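Local coordinates for STAS/SEC14 domain-containing protein (Shewanella loihica PV-4, PDB 2Q3L), which is of unknown function but has a SpoIIAA-like (STAS) fold and may bind a ligand or associate with membranes, at residues A[54-59]-A[83-88]; A[24-29]-A[61-66]; A[5-10]-A[32-37]; A[87-92]-A[113-118]. All coordinates share one frame; numbering follows the deposited sequence.

Contact 1: residues A[54-59]-A[83-88]; sequences IVALID and KEFKRV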
loop_
_atom_site.group_PDB
_atom_site.type_symbol
_atom_site.label_atom_id
_atom_site.label_comp_id
_atom_site.label_asym_id
_atom_site.label_seq_id
_atom_site.Cartn_x
_atom_site.Cartn_y
_atom_site.Cartn_z
ATOM N N ILE A 54 -15.679 -7.505 24.246
ATOM C CA ILE A 54 -14.598 -8.143 23.573
ATOM C C ILE A 54 -13.248 -7.799 24.157
ATOM O O ILE A 54 -12.977 -6.655 24.529
ATOM C CB ILE A 54 -14.657 -7.772 22.086
ATOM C CG1 ILE A 54 -16.038 -8.126 21.569
ATOM C CG2 ILE A 54 -13.543 -8.468 21.291
ATOM C CD1 ILE A 54 -16.247 -7.713 20.190
ATOM N N VAL A 55 -12.390 -8.803 24.219
ATOM C CA VAL A 55 -11.039 -8.572 24.628
ATOM C C VAL A 55 -10.170 -9.018 23.469
ATOM O O VAL A 55 -10.386 -10.071 22.918
ATOM C CB VAL A 55 -10.681 -9.261 25.986
ATOM C CG1 VAL A 55 -11.632 -8.767 27.083
ATOM C CG2 VAL A 55 -10.694 -10.798 25.918
ATOM N N ALA A 56 -9.196 -8.206 23.088
ATOM C CA ALA A 56 -8.276 -8.557 21.987
ATOM C C ALA A 56 -6.784 -8.420 22.310
ATOM O O ALA A 56 -6.385 -7.677 23.224
ATOM C CB ALA A 56 -8.587 -7.682 20.765
ATOM N N LEU A 57 -5.989 -9.175 21.566
ATOM C CA LEU A 57 -4.536 -9.101 21.579
ATOM C C LEU A 57 -4.089 -8.699 20.186
ATOM O O LEU A 57 -4.552 -9.282 19.198
ATOM C CB LEU A 57 -3.916 -10.456 21.948
ATOM C CG LEU A 57 -2.369 -10.594 22.000
ATOM C CD1 LEU A 57 -1.915 -11.584 22.988
ATOM C CD2 LEU A 57 -1.814 -10.981 20.662
ATOM N N ILE A 58 -3.176 -7.730 20.093
ATOM C CA ILE A 58 -2.640 -7.278 18.790
ATOM C C ILE A 58 -1.129 -7.323 18.919
ATOM O O ILE A 58 -0.560 -6.594 19.735
ATOM C CB ILE A 58 -3.084 -5.847 18.407
ATOM C CG1 ILE A 58 -4.599 -5.687 18.575
ATOM C CG2 ILE A 58 -2.640 -5.488 16.974
ATOM C CD1 ILE A 58 -5.087 -4.323 18.297
ATOM N N ASP A 59 -0.518 -8.251 18.178
ATOM C CA ASP A 59 0.932 -8.436 18.147
ATOM C C ASP A 59 1.440 -7.540 16.998
ATOM O O ASP A 59 1.104 -7.729 15.814
ATOM C CB ASP A 59 1.270 -9.935 17.980
ATOM C CG ASP A 59 2.783 -10.213 17.817
ATOM O OD1 ASP A 59 3.561 -9.293 17.513
ATOM O OD2 ASP A 59 3.192 -11.385 17.943
ATOM N N LYS A 83 -15.923 0.541 20.395
ATOM C CA LYS A 83 -16.695 0.645 21.645
ATOM C C LYS A 83 -17.038 -0.772 22.183
ATOM O O LYS A 83 -17.317 -0.934 23.360
ATOM C CB LYS A 83 -17.959 1.523 21.387
ATOM C CG LYS A 83 -18.808 1.936 22.606
ATOM C CD LYS A 83 -18.025 2.794 23.611
ATOM C CE LYS A 83 -18.837 3.200 24.894
ATOM N NZ LYS A 83 -20.042 4.062 24.600
ATOM N N GLU A 84 -17.016 -1.779 21.295
ATOM C CA GLU A 84 -17.320 -3.154 21.659
ATOM C C GLU A 84 -16.180 -3.877 22.335
ATOM O O GLU A 84 -16.376 -4.959 22.851
ATOM C CB GLU A 84 -17.847 -3.959 20.447
ATOM C CG GLU A 84 -19.311 -3.704 20.187
ATOM C CD GLU A 84 -19.630 -2.322 19.657
ATOM O OE1 GLU A 84 -19.153 -2.021 18.536
ATOM O OE2 GLU A 84 -20.393 -1.563 20.340
ATOM N N PHE A 85 -14.994 -3.269 22.333
ATOM C CA PHE A 85 -13.799 -3.820 23.016
ATOM C C PHE A 85 -13.615 -3.180 24.383
ATOM O O PHE A 85 -13.507 -1.936 24.459
ATOM C CB PHE A 85 -12.548 -3.518 22.195
ATOM C CG PHE A 85 -12.516 -4.239 20.903
ATOM C CD1 PHE A 85 -13.297 -3.839 19.871
ATOM C CD2 PHE A 85 -11.716 -5.352 20.731
ATOM C CE1 PHE A 85 -13.305 -4.536 18.677
ATOM C CE2 PHE A 85 -11.713 -6.027 19.532
ATOM C CZ PHE A 85 -12.525 -5.622 18.528
ATOM N N LYS A 86 -13.583 -4.004 25.449
ATOM C CA LYS A 86 -13.312 -3.497 26.804
ATOM C C LYS A 86 -11.835 -3.449 27.109
ATOM O O LYS A 86 -11.401 -2.570 27.831
ATOM C CB LYS A 86 -14.010 -4.293 27.910
ATOM C CG LYS A 86 -13.772 -5.755 27.951
ATOM C CD LYS A 86 -14.642 -6.335 29.081
ATOM C CE LYS A 86 -14.645 -7.827 29.051
ATOM N NZ LYS A 86 -15.472 -8.343 30.190
ATOM N N ARG A 87 -11.067 -4.426 26.611
ATOM C CA ARG A 87 -9.617 -4.430 26.808
ATOM C C ARG A 87 -8.906 -4.855 25.569
ATOM O O ARG A 87 -9.337 -5.771 24.892
ATOM C CB ARG A 87 -9.161 -5.352 27.959
ATOM C CG ARG A 87 -9.682 -4.974 29.324
ATOM C CD ARG A 87 -9.009 -5.835 30.435
ATOM N NE ARG A 87 -9.549 -7.197 30.426
ATOM C CZ ARG A 87 -10.707 -7.547 30.998
ATOM N NH1 ARG A 87 -11.436 -6.644 31.627
ATOM N NH2 ARG A 87 -11.148 -8.806 30.946
ATOM N N VAL A 88 -7.792 -4.184 25.306
ATOM C CA VAL A 88 -6.895 -4.518 24.220
ATOM C C VAL A 88 -5.428 -4.545 24.712
ATOM O O VAL A 88 -4.872 -3.550 25.192
ATOM C CB VAL A 88 -7.057 -3.555 23.029
ATOM C CG1 VAL A 88 -6.267 -4.066 21.829
ATOM C CG2 VAL A 88 -8.529 -3.442 22.668
#

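Contact 2: residues A[24-29]-A[61-66]; sequences FKAVGK and TELDGL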
loop_
_atom_site.group_PDB
_atom_site.type_symbol
_atom_site.label_atom_id
_atom_site.label_comp_id
_atom_site.label_asym_id
_atom_site.label_seq_id
_atom_site.Cartn_x
_atom_site.Cartn_y
_atom_site.Cartn_z
ATOM N N PHE A 24 -4.859 -10.677 16.757
ATOM C CA PHE A 24 -4.364 -10.082 15.531
ATOM C C PHE A 24 -2.861 -10.121 15.572
ATOM O O PHE A 24 -2.237 -10.019 16.637
ATOM C CB PHE A 24 -4.728 -8.603 15.427
ATOM C CG PHE A 24 -6.191 -8.319 15.499
ATOM C CD1 PHE A 24 -6.815 -8.230 16.713
ATOM C CD2 PHE A 24 -6.922 -8.077 14.335
ATOM C CE1 PHE A 24 -8.157 -7.955 16.782
ATOM C CE2 PHE A 24 -8.272 -7.787 14.387
ATOM C CZ PHE A 24 -8.890 -7.730 15.614
ATOM N N LYS A 25 -2.274 -10.226 14.394
ATOM C CA LYS A 25 -0.844 -10.136 14.249
ATOM C C LYS A 25 -0.627 -9.363 12.966
ATOM O O LYS A 25 -0.953 -9.845 11.878
ATOM C CB LYS A 25 -0.129 -11.487 14.204
ATOM C CG LYS A 25 1.376 -11.258 14.122
ATOM C CD LYS A 25 2.198 -12.480 13.981
ATOM C CE LYS A 25 3.681 -12.046 14.083
ATOM N NZ LYS A 25 4.568 -13.163 13.939
ATOM N N ALA A 26 -0.071 -8.166 13.123
ATOM C CA ALA A 26 0.169 -7.236 12.042
ATOM C C ALA A 26 1.653 -7.293 11.653
ATOM O O ALA A 26 2.543 -7.096 12.491
ATOM C CB ALA A 26 -0.207 -5.870 12.487
ATOM N N VAL A 27 1.903 -7.562 10.371
ATOM C CA VAL A 27 3.262 -7.757 9.876
ATOM C C VAL A 27 3.613 -6.882 8.680
ATOM O O VAL A 27 2.859 -6.775 7.733
ATOM C CB VAL A 27 3.441 -9.220 9.433
ATOM C CG1 VAL A 27 4.841 -9.447 8.897
ATOM C CG2 VAL A 27 3.129 -10.164 10.599
ATOM N N GLY A 28 4.786 -6.277 8.728
ATOM C CA GLY A 28 5.294 -5.480 7.612
ATOM C C GLY A 28 4.589 -4.160 7.460
ATOM O O GLY A 28 4.200 -3.564 8.445
ATOM N N LYS A 29 4.433 -3.722 6.207
ATOM C CA LYS A 29 3.803 -2.449 5.865
ATOM C C LYS A 29 2.399 -2.766 5.352
ATOM O O LYS A 29 2.225 -3.288 4.267
ATOM C CB LYS A 29 4.666 -1.739 4.813
ATOM C CG LYS A 29 4.143 -0.367 4.355
ATOM C CD LYS A 29 4.119 0.679 5.434
ATOM C CE LYS A 29 4.170 2.079 4.818
ATOM N NZ LYS A 29 3.819 3.139 5.776
ATOM N N THR A 61 4.836 -6.883 16.978
ATOM C CA THR A 61 6.280 -7.111 17.047
ATOM C C THR A 61 6.983 -7.072 15.666
ATOM O O THR A 61 8.169 -6.720 15.574
ATOM C CB THR A 61 6.653 -8.467 17.729
ATOM O OG1 THR A 61 6.090 -9.578 16.991
ATOM C CG2 THR A 61 6.183 -8.510 19.177
ATOM N N GLU A 62 6.268 -7.448 14.607
ATOM C CA GLU A 62 6.846 -7.486 13.259
ATOM C C GLU A 62 6.176 -6.464 12.324
ATOM O O GLU A 62 6.276 -6.567 11.106
ATOM C CB GLU A 62 6.731 -8.904 12.703
ATOM C CG GLU A 62 7.548 -9.946 13.444
ATOM C CD GLU A 62 7.165 -11.356 13.018
ATOM O OE1 GLU A 62 6.584 -11.513 11.925
ATOM O OE2 GLU A 62 7.428 -12.318 13.780
ATOM N N LEU A 63 5.506 -5.475 12.920
ATOM C CA LEU A 63 4.863 -4.400 12.195
ATOM C C LEU A 63 5.835 -3.302 11.844
ATOM O O LEU A 63 6.477 -2.770 12.721
ATOM C CB LEU A 63 3.762 -3.785 13.056
ATOM C CG LEU A 63 2.936 -2.660 12.411
ATOM C CD1 LEU A 63 2.280 -3.111 11.110
ATOM C CD2 LEU A 63 1.924 -2.132 13.356
ATOM N N ASP A 64 5.922 -2.940 10.567
ATOM C CA ASP A 64 6.744 -1.826 10.120
ATOM C C ASP A 64 5.873 -0.559 10.115
ATOM O O ASP A 64 6.277 0.455 10.615
ATOM C CB ASP A 64 7.342 -2.100 8.735
ATOM C CG ASP A 64 8.306 -3.325 8.710
ATOM O OD1 ASP A 64 8.939 -3.662 9.750
ATOM O OD2 ASP A 64 8.471 -3.930 7.615
ATOM N N GLY A 65 4.661 -0.617 9.586
ATOM C CA GLY A 65 3.801 0.574 9.552
ATOM C C GLY A 65 2.543 0.375 8.732
ATOM O O GLY A 65 2.228 -0.726 8.322
ATOM N N LEU A 66 1.812 1.461 8.518
ATOM C CA LEU A 66 0.588 1.438 7.730
ATOM C C LEU A 66 0.686 2.386 6.541
ATOM O O LEU A 66 1.175 3.481 6.697
ATOM C CB LEU A 66 -0.614 1.860 8.577
ATOM C CG LEU A 66 -1.261 0.846 9.536
ATOM C CD1 LEU A 66 -0.356 0.488 10.686
ATOM C CD2 LEU A 66 -2.533 1.404 10.053
HETATM O O HOH W 1 3.519 -8.419 14.508
#

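Contact 3: residues A[5-10]-A[32-37]; sequences NLHGIA and HEDYEQ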
loop_
_atom_site.group_PDB
_atom_site.type_symbol
_atom_site.label_atom_id
_atom_site.label_comp_id
_atom_site.label_asym_id
_atom_site.label_seq_id
_atom_site.Cartn_x
_atom_site.Cartn_y
_atom_site.Cartn_z
ATOM N N ASN A 5 8.336 -7.186 -0.298
ATOM C CA ASN A 5 8.206 -7.187 1.153
ATOM C C ASN A 5 6.994 -7.966 1.699
ATOM O O ASN A 5 5.897 -7.891 1.153
ATOM C CB ASN A 5 8.177 -5.727 1.686
ATOM C CG ASN A 5 7.048 -4.791 1.000
ATOM O OD1 ASN A 5 7.079 -4.520 -0.224
ATOM N ND2 ASN A 5 6.125 -4.245 1.839
ATOM N N LEU A 6 7.208 -8.727 2.764
ATOM C CA LEU A 6 6.139 -9.512 3.387
ATOM C C LEU A 6 5.278 -8.623 4.273
ATOM O O LEU A 6 5.801 -7.901 5.134
ATOM C CB LEU A 6 6.706 -10.596 4.304
ATOM C CG LEU A 6 5.625 -11.444 4.989
ATOM C CD1 LEU A 6 5.093 -12.486 4.017
ATOM C CD2 LEU A 6 6.155 -12.102 6.210
ATOM N N HIS A 7 3.965 -8.739 4.131
ATOM C CA HIS A 7 3.056 -7.957 4.980
ATOM C C HIS A 7 1.719 -8.626 5.095
ATOM O O HIS A 7 1.397 -9.514 4.317
ATOM C CB HIS A 7 2.890 -6.538 4.413
ATOM C CG HIS A 7 2.316 -6.525 3.034
ATOM N ND1 HIS A 7 0.970 -6.295 2.785
ATOM C CD2 HIS A 7 2.892 -6.750 1.833
ATOM C CE1 HIS A 7 0.758 -6.358 1.481
ATOM N NE2 HIS A 7 1.904 -6.649 0.882
ATOM N N GLY A 8 0.960 -8.220 6.094
ATOM C CA GLY A 8 -0.397 -8.693 6.274
ATOM C C GLY A 8 -0.908 -8.608 7.689
ATOM O O GLY A 8 -0.181 -8.271 8.616
ATOM N N ILE A 9 -2.179 -8.942 7.839
ATOM C CA ILE A 9 -2.801 -9.051 9.151
ATOM C C ILE A 9 -3.359 -10.440 9.245
ATOM O O ILE A 9 -4.081 -10.868 8.358
ATOM C CB ILE A 9 -3.942 -8.054 9.362
ATOM C CG1 ILE A 9 -3.502 -6.651 8.947
ATOM C CG2 ILE A 9 -4.401 -8.073 10.784
ATOM C CD1 ILE A 9 -4.608 -5.603 8.977
ATOM N N ALA A 10 -2.954 -11.168 10.292
ATOM C CA ALA A 10 -3.525 -12.464 10.620
ATOM C C ALA A 10 -4.555 -12.153 11.700
ATOM O O ALA A 10 -4.247 -11.406 12.617
ATOM C CB ALA A 10 -2.457 -13.417 11.211
ATOM N N HIS A 32 -4.232 -1.183 2.253
ATOM C CA HIS A 32 -5.663 -1.183 2.241
ATOM C C HIS A 32 -6.253 -2.578 1.885
ATOM O O HIS A 32 -7.276 -3.012 2.435
ATOM C CB HIS A 32 -6.102 -0.130 1.235
ATOM C CG HIS A 32 -7.547 -0.204 0.884
ATOM N ND1 HIS A 32 -8.550 0.078 1.796
ATOM C CD2 HIS A 32 -8.166 -0.500 -0.285
ATOM C CE1 HIS A 32 -9.721 -0.051 1.202
ATOM N NE2 HIS A 32 -9.522 -0.377 -0.061
ATOM N N GLU A 33 -5.580 -3.279 0.983
ATOM C CA GLU A 33 -5.957 -4.618 0.582
ATOM C C GLU A 33 -5.873 -5.547 1.795
ATOM O O GLU A 33 -6.702 -6.415 1.923
ATOM C CB GLU A 33 -5.097 -5.128 -0.563
ATOM C CG GLU A 33 -5.300 -4.360 -1.901
ATOM C CD GLU A 33 -4.880 -2.832 -1.907
ATOM O OE1 GLU A 33 -3.909 -2.430 -1.195
ATOM O OE2 GLU A 33 -5.519 -2.033 -2.658
ATOM N N ASP A 34 -4.922 -5.322 2.700
ATOM C CA ASP A 34 -4.817 -6.132 3.932
ATOM C C ASP A 34 -6.018 -5.897 4.832
ATOM O O ASP A 34 -6.524 -6.869 5.395
ATOM C CB ASP A 34 -3.501 -5.870 4.704
ATOM C CG ASP A 34 -2.260 -6.236 3.899
ATOM O OD1 ASP A 34 -2.382 -7.026 2.934
ATOM O OD2 ASP A 34 -1.180 -5.704 4.209
ATOM N N TYR A 35 -6.437 -4.625 5.004
ATOM C CA TYR A 35 -7.628 -4.301 5.797
ATOM C C TYR A 35 -8.884 -4.857 5.145
ATOM O O TYR A 35 -9.794 -5.300 5.830
ATOM C CB TYR A 35 -7.739 -2.793 6.094
ATOM C CG TYR A 35 -6.864 -2.413 7.255
ATOM C CD1 TYR A 35 -5.500 -2.138 7.074
ATOM C CD2 TYR A 35 -7.359 -2.444 8.547
ATOM C CE1 TYR A 35 -4.636 -1.859 8.191
ATOM C CE2 TYR A 35 -6.527 -2.142 9.660
ATOM C CZ TYR A 35 -5.167 -1.858 9.459
ATOM O OH TYR A 35 -4.369 -1.570 10.530
ATOM N N GLU A 36 -8.949 -4.805 3.828
ATOM C CA GLU A 36 -10.033 -5.420 3.120
ATOM C C GLU A 36 -10.135 -6.924 3.326
ATOM O O GLU A 36 -11.222 -7.410 3.455
ATOM C CB GLU A 36 -9.920 -5.159 1.608
ATOM C CG GLU A 36 -10.387 -3.825 1.208
ATOM C CD GLU A 36 -10.458 -3.704 -0.298
ATOM O OE1 GLU A 36 -9.540 -4.229 -0.974
ATOM O OE2 GLU A 36 -11.435 -3.081 -0.793
ATOM N N GLN A 37 -9.019 -7.654 3.285
ATOM C CA GLN A 37 -9.027 -9.098 3.515
ATOM C C GLN A 37 -9.481 -9.472 4.927
ATOM O O GLN A 37 -10.133 -10.486 5.152
ATOM C CB GLN A 37 -7.639 -9.705 3.359
ATOM C CG GLN A 37 -7.097 -9.838 1.951
ATOM C CD GLN A 37 -5.633 -10.370 1.945
ATOM O OE1 GLN A 37 -5.230 -11.196 2.796
ATOM N NE2 GLN A 37 -4.841 -9.873 0.992
HETATM O O HOH W 2 -4.499 -9.277 5.608
#

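Contact 4: residues A[87-92]-A[113-118]; sequences RVAIIG and KFFEDK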
loop_
_atom_site.group_PDB
_atom_site.type_symbol
_atom_site.label_atom_id
_atom_site.label_comp_id
_atom_site.label_asym_id
_atom_site.label_seq_id
_atom_site.Cartn_x
_atom_site.Cartn_y
_atom_site.Cartn_z
ATOM N N ARG A 87 -11.067 -4.426 26.611
ATOM C CA ARG A 87 -9.617 -4.430 26.808
ATOM C C ARG A 87 -8.906 -4.855 25.569
ATOM O O ARG A 87 -9.337 -5.771 24.892
ATOM C CB ARG A 87 -9.161 -5.352 27.959
ATOM C CG ARG A 87 -9.682 -4.974 29.324
ATOM C CD ARG A 87 -9.009 -5.835 30.435
ATOM N NE ARG A 87 -9.549 -7.197 30.426
ATOM C CZ ARG A 87 -10.707 -7.547 30.998
ATOM N NH1 ARG A 87 -11.436 -6.644 31.627
ATOM N NH2 ARG A 87 -11.148 -8.806 30.946
ATOM N N VAL A 88 -7.792 -4.184 25.306
ATOM C CA VAL A 88 -6.895 -4.518 24.220
ATOM C C VAL A 88 -5.428 -4.545 24.712
ATOM O O VAL A 88 -4.872 -3.550 25.192
ATOM C CB VAL A 88 -7.057 -3.555 23.029
ATOM C CG1 VAL A 88 -6.267 -4.066 21.829
ATOM C CG2 VAL A 88 -8.529 -3.442 22.668
ATOM N N ALA A 89 -4.812 -5.704 24.570
ATOM C CA ALA A 89 -3.406 -5.906 24.915
ATOM C C ALA A 89 -2.558 -5.717 23.671
ATOM O O ALA A 89 -2.787 -6.386 22.701
ATOM C CB ALA A 89 -3.191 -7.312 25.426
ATOM N N ILE A 90 -1.567 -4.826 23.726
ATOM C CA ILE A 90 -0.642 -4.656 22.638
ATOM C C ILE A 90 0.679 -5.332 22.965
ATOM O O ILE A 90 1.257 -5.064 23.974
ATOM C CB ILE A 90 -0.355 -3.182 22.377
ATOM C CG1 ILE A 90 -1.676 -2.413 22.163
ATOM C CG2 ILE A 90 0.565 -3.024 21.188
ATOM C CD1 ILE A 90 -2.503 -2.909 21.047
ATOM N N ILE A 91 1.151 -6.191 22.081
ATOM C CA ILE A 91 2.407 -6.895 22.258
ATOM C C ILE A 91 3.415 -6.339 21.280
ATOM O O ILE A 91 3.230 -6.433 20.077
ATOM C CB ILE A 91 2.229 -8.400 22.054
ATOM C CG1 ILE A 91 1.282 -8.904 23.131
ATOM C CG2 ILE A 91 3.576 -9.145 22.162
ATOM C CD1 ILE A 91 1.158 -10.376 23.190
ATOM N N GLY A 92 4.469 -5.728 21.802
ATOM C CA GLY A 92 5.510 -5.181 20.945
ATOM C C GLY A 92 6.825 -5.085 21.685
ATOM O O GLY A 92 7.063 -5.819 22.632
ATOM N N LYS A 113 -3.464 -1.598 26.840
ATOM C CA LYS A 113 -2.263 -1.718 27.689
ATOM C C LYS A 113 -1.187 -2.448 26.872
ATOM O O LYS A 113 -1.490 -3.398 26.135
ATOM C CB LYS A 113 -2.576 -2.456 29.008
ATOM C CG LYS A 113 -1.384 -2.440 30.061
ATOM C CD LYS A 113 -1.861 -3.103 31.347
ATOM C CE LYS A 113 -0.715 -3.412 32.315
ATOM N NZ LYS A 113 0.153 -2.238 32.567
ATOM N N PHE A 114 0.046 -1.975 27.003
ATOM C CA PHE A 114 1.222 -2.505 26.284
ATOM C C PHE A 114 1.997 -3.582 27.072
ATOM O O PHE A 114 2.224 -3.426 28.259
ATOM C CB PHE A 114 2.182 -1.337 25.982
ATOM C CG PHE A 114 3.460 -1.738 25.243
ATOM C CD1 PHE A 114 3.479 -1.850 23.849
ATOM C CD2 PHE A 114 4.635 -1.973 25.934
ATOM C CE1 PHE A 114 4.650 -2.191 23.158
ATOM C CE2 PHE A 114 5.822 -2.313 25.248
ATOM C CZ PHE A 114 5.819 -2.414 23.853
ATOM N N PHE A 115 2.415 -4.645 26.377
ATOM C CA PHE A 115 3.264 -5.712 26.932
ATOM C C PHE A 115 4.354 -6.125 25.942
ATOM O O PHE A 115 4.225 -5.897 24.746
ATOM C CB PHE A 115 2.435 -6.962 27.196
ATOM C CG PHE A 115 1.292 -6.720 28.106
ATOM C CD1 PHE A 115 0.103 -6.208 27.610
ATOM C CD2 PHE A 115 1.408 -6.971 29.466
ATOM C CE1 PHE A 115 -0.937 -5.945 28.456
ATOM C CE2 PHE A 115 0.371 -6.723 30.294
ATOM C CZ PHE A 115 -0.808 -6.210 29.794
ATOM N N GLU A 116 5.417 -6.721 26.469
ATOM C CA GLU A 116 6.463 -7.388 25.703
ATOM C C GLU A 116 6.292 -8.909 25.828
ATOM O O GLU A 116 6.682 -9.633 24.945
ATOM C CB GLU A 116 7.843 -6.967 26.182
ATOM C CG GLU A 116 8.058 -5.468 25.996
ATOM C CD GLU A 116 9.499 -5.014 26.105
ATOM O OE1 GLU A 116 10.334 -5.754 26.662
ATOM O OE2 GLU A 116 9.785 -3.900 25.629
ATOM N N ASP A 117 5.711 -9.387 26.926
ATOM C CA ASP A 117 5.459 -10.812 27.142
ATOM C C ASP A 117 3.956 -11.205 26.937
ATOM O O ASP A 117 3.072 -10.669 27.604
ATOM C CB ASP A 117 5.875 -11.183 28.554
ATOM C CG ASP A 117 5.732 -12.669 28.818
ATOM O OD1 ASP A 117 6.482 -13.435 28.188
ATOM O OD2 ASP A 117 4.866 -13.065 29.631
ATOM N N LYS A 118 3.714 -12.161 26.039
ATOM C CA LYS A 118 2.388 -12.682 25.730
ATOM C C LYS A 118 1.699 -13.257 26.971
ATOM O O LYS A 118 0.535 -12.943 27.219
ATOM C CB LYS A 118 2.474 -13.723 24.602
ATOM C CG LYS A 118 1.133 -14.175 23.933
ATOM C CD LYS A 118 1.431 -14.970 22.619
ATOM C CE LYS A 118 0.294 -14.952 21.581
ATOM N NZ LYS A 118 -0.783 -15.949 21.857
#

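Contact 1: residues A[54-59]-A[83-88]
I54 and F85 meet where the parallel strands 54-66 and 85-91 begin to pair. Three backbone hydrogen bonds define the pairing: I54 N to E84 O, K86 N to I54 O (2.9 Å) and A56 N to R87 O (3.0 Å). I54 pairs with F85 but V55 with R87, so one extra residue makes a beta bulge at K86, and the K86 N-H...O angle of 143° is the most bent of the three. V55 CA to R87 O at 3.3 Å adds a CA-H...O contact.

Apolar contacts fill one face of the sheet. I54 CB lies over one face of the F85 ring, offset toward its rim; with CG1 anti to the carbonyl carbon (chi1 -54°), CG2 falls anti to N and comes 3.5 Å from F85 CE2. A56 CB meets the edge of the same ring, 3.7 Å from CE2. I58 CD1 reaches V88 CG1 at 3.7 Å. An alanine at I54 would lose CG2 and the CD1 branch, and would probably leave the F85 ring less firmly held.

On the other face, V55 CG1 lies beside the chain of K86, 3.7 Å from CE, and over the guanidinium of R87, whose NE bonds to L125 O. The chemistry is thus divided: hydrocarbon against an aromatic ring on the F85 face, a methyl against an aliphatic chain and a flat guanidinium on the V55 face.

Contact 2: residues A[24-29]-A[61-66]
K25 runs fully extended from a CG anti to its backbone nitrogen (chi1 -177°), and E62 is extended beyond CG, letting the two chains cross with K25 NZ 3.0 Å from E62 OE2 in a salt bridge whose hydrogen bond is weak. K29 also starts with CG opposite N but bends at chi2 (65°), which carries CD past the G65 carbonyl and NZ weakly to L66 O at 2.8 Å. A leucine in place of K29 would remove this ammonium and would probably leave L66 O without that donor.

Between the lysines, G28 carries the backbone pairing. Its N donates to E62 O at 2.8 Å, nearly straight at 177°, while its O accepts from D64 N (2.8 Å) and G65 N (3.2 Å), both from the same face above the carbonyl plane. This double acceptance accompanies the bulge between G28 and K29. Water 1 bridges A26 O and E62 N, and L63 CD1 lies 4.0 Å from A26 CB.

The segments belong to the beta-alpha-beta unit of strand 19-30, helix 32-45 and strand 54-66. Strand 7-16 pairs with 19-30 on its other edge, L66 packs on Y35, and V27 meets M2 of the second subunit.

Contact 3: residues A[5-10]-A[32-37]
A buried strand-to-helix contact, centred on a histidine-carboxylate hydrogen bond between H7 and D34, sets strand 7-16, the outermost strand of this chain's sheet on that side, against the first turns of helix 32-45. The two axes are nearly parallel and come within 7.7 Å of each other.

H7 supplies the polar link. Its CG sits between the backbone N and the carbonyl carbon (chi1 60°), a rotation that swings the imidazole to the helix and lets ND1 donate to D34 OD2 at 2.6 Å with an N-H...O angle of 162°. The oxygen lies in the ring plane and uses its syn lone pair, although the carboxylate as a whole is turned 40° from the imidazole. OD2 also accepts from T31 N just before the helix, and H7 NE2 bonds to N5 OD1 of the second subunit. The imidazole thus connects the helix start to the dimer interface, where H7 and G8 pair antiparallel with a strand of that subunit.

I9 supplies the apolar part. Its CD1 stands over the centre of the Y35 ring, 3.8 Å from the centroid, a CH-pi contact. Water 2 bridges I9 N, at 3.2 Å, and D34 O. Y35 also packs on helix 68-81, and its OH bonds to a bound MPD molecule.

Two partners on D34 OD2 fix the carboxylate, and its position beside the ND1 hydrogen would be expected to stabilise positive charge on H7. Bonds at both ring nitrogens restrain the imidazole's rotation.

Contact 4: residues A[87-92]-A[113-118]
The rings of F114 and F115 leave opposite faces of strand 111-115, and each meets the neighbouring strand 85-91 differently. The F114 ring stands obliquely to the backbone around G92, with CZ 3.6 Å from G92 C, and CD1 lies 4.1 Å from I90 CG2, the two side chains crossing at about a right angle. F114 CG is opposite the backbone N (chi1 180°), a setting that directs the ring along the strand to G92. The F115 ring has I90 O near its plane at the edge, and its CE1 approaches A89 CB obliquely at 4.0 Å.

Four backbone hydrogen bonds join the parallel strands: K113 N to V88 O, I90 N to K113 O, F115 N to I90 O at 2.7 Å and G92 N to F115 O at 3.0 Å. Past F115 the chain turns, and I91 CD1 touches K118 CA at 3.6 Å, where helix 118-125 begins behind its N-cap, D117.

The polar ends turn to outside partners, K118 NZ to E14 and E116 OE2 to G94 N. The backbone bonds set the register while hydrocarbon contacts occupy both faces, and the close fit of F114 CE1 at G92 probably leaves little room for a beta carbon there.

The four contacts follow one another across this chain's mixed sheet. Contacts 1 and 4 share R87 and V88 on strand 85-91, their centres about 10 Å apart, and A56 O to A89 N (2.9 Å) continues the pairing between them. Contacts 1 and 2 both use strand 54-66; L57 O to F24 N (2.8 Å) joins them although their centres are about 17 Å apart. Contacts 2 and 3, centres about 9 Å apart, meet through V27 N and G8 O, and both touch the second subunit. MPD, probably from the crystallisation liquor, lies near F85, L63, Y35 and V88 and may mark pockets. The sodium ion is about 8 Å from the V88 side chain.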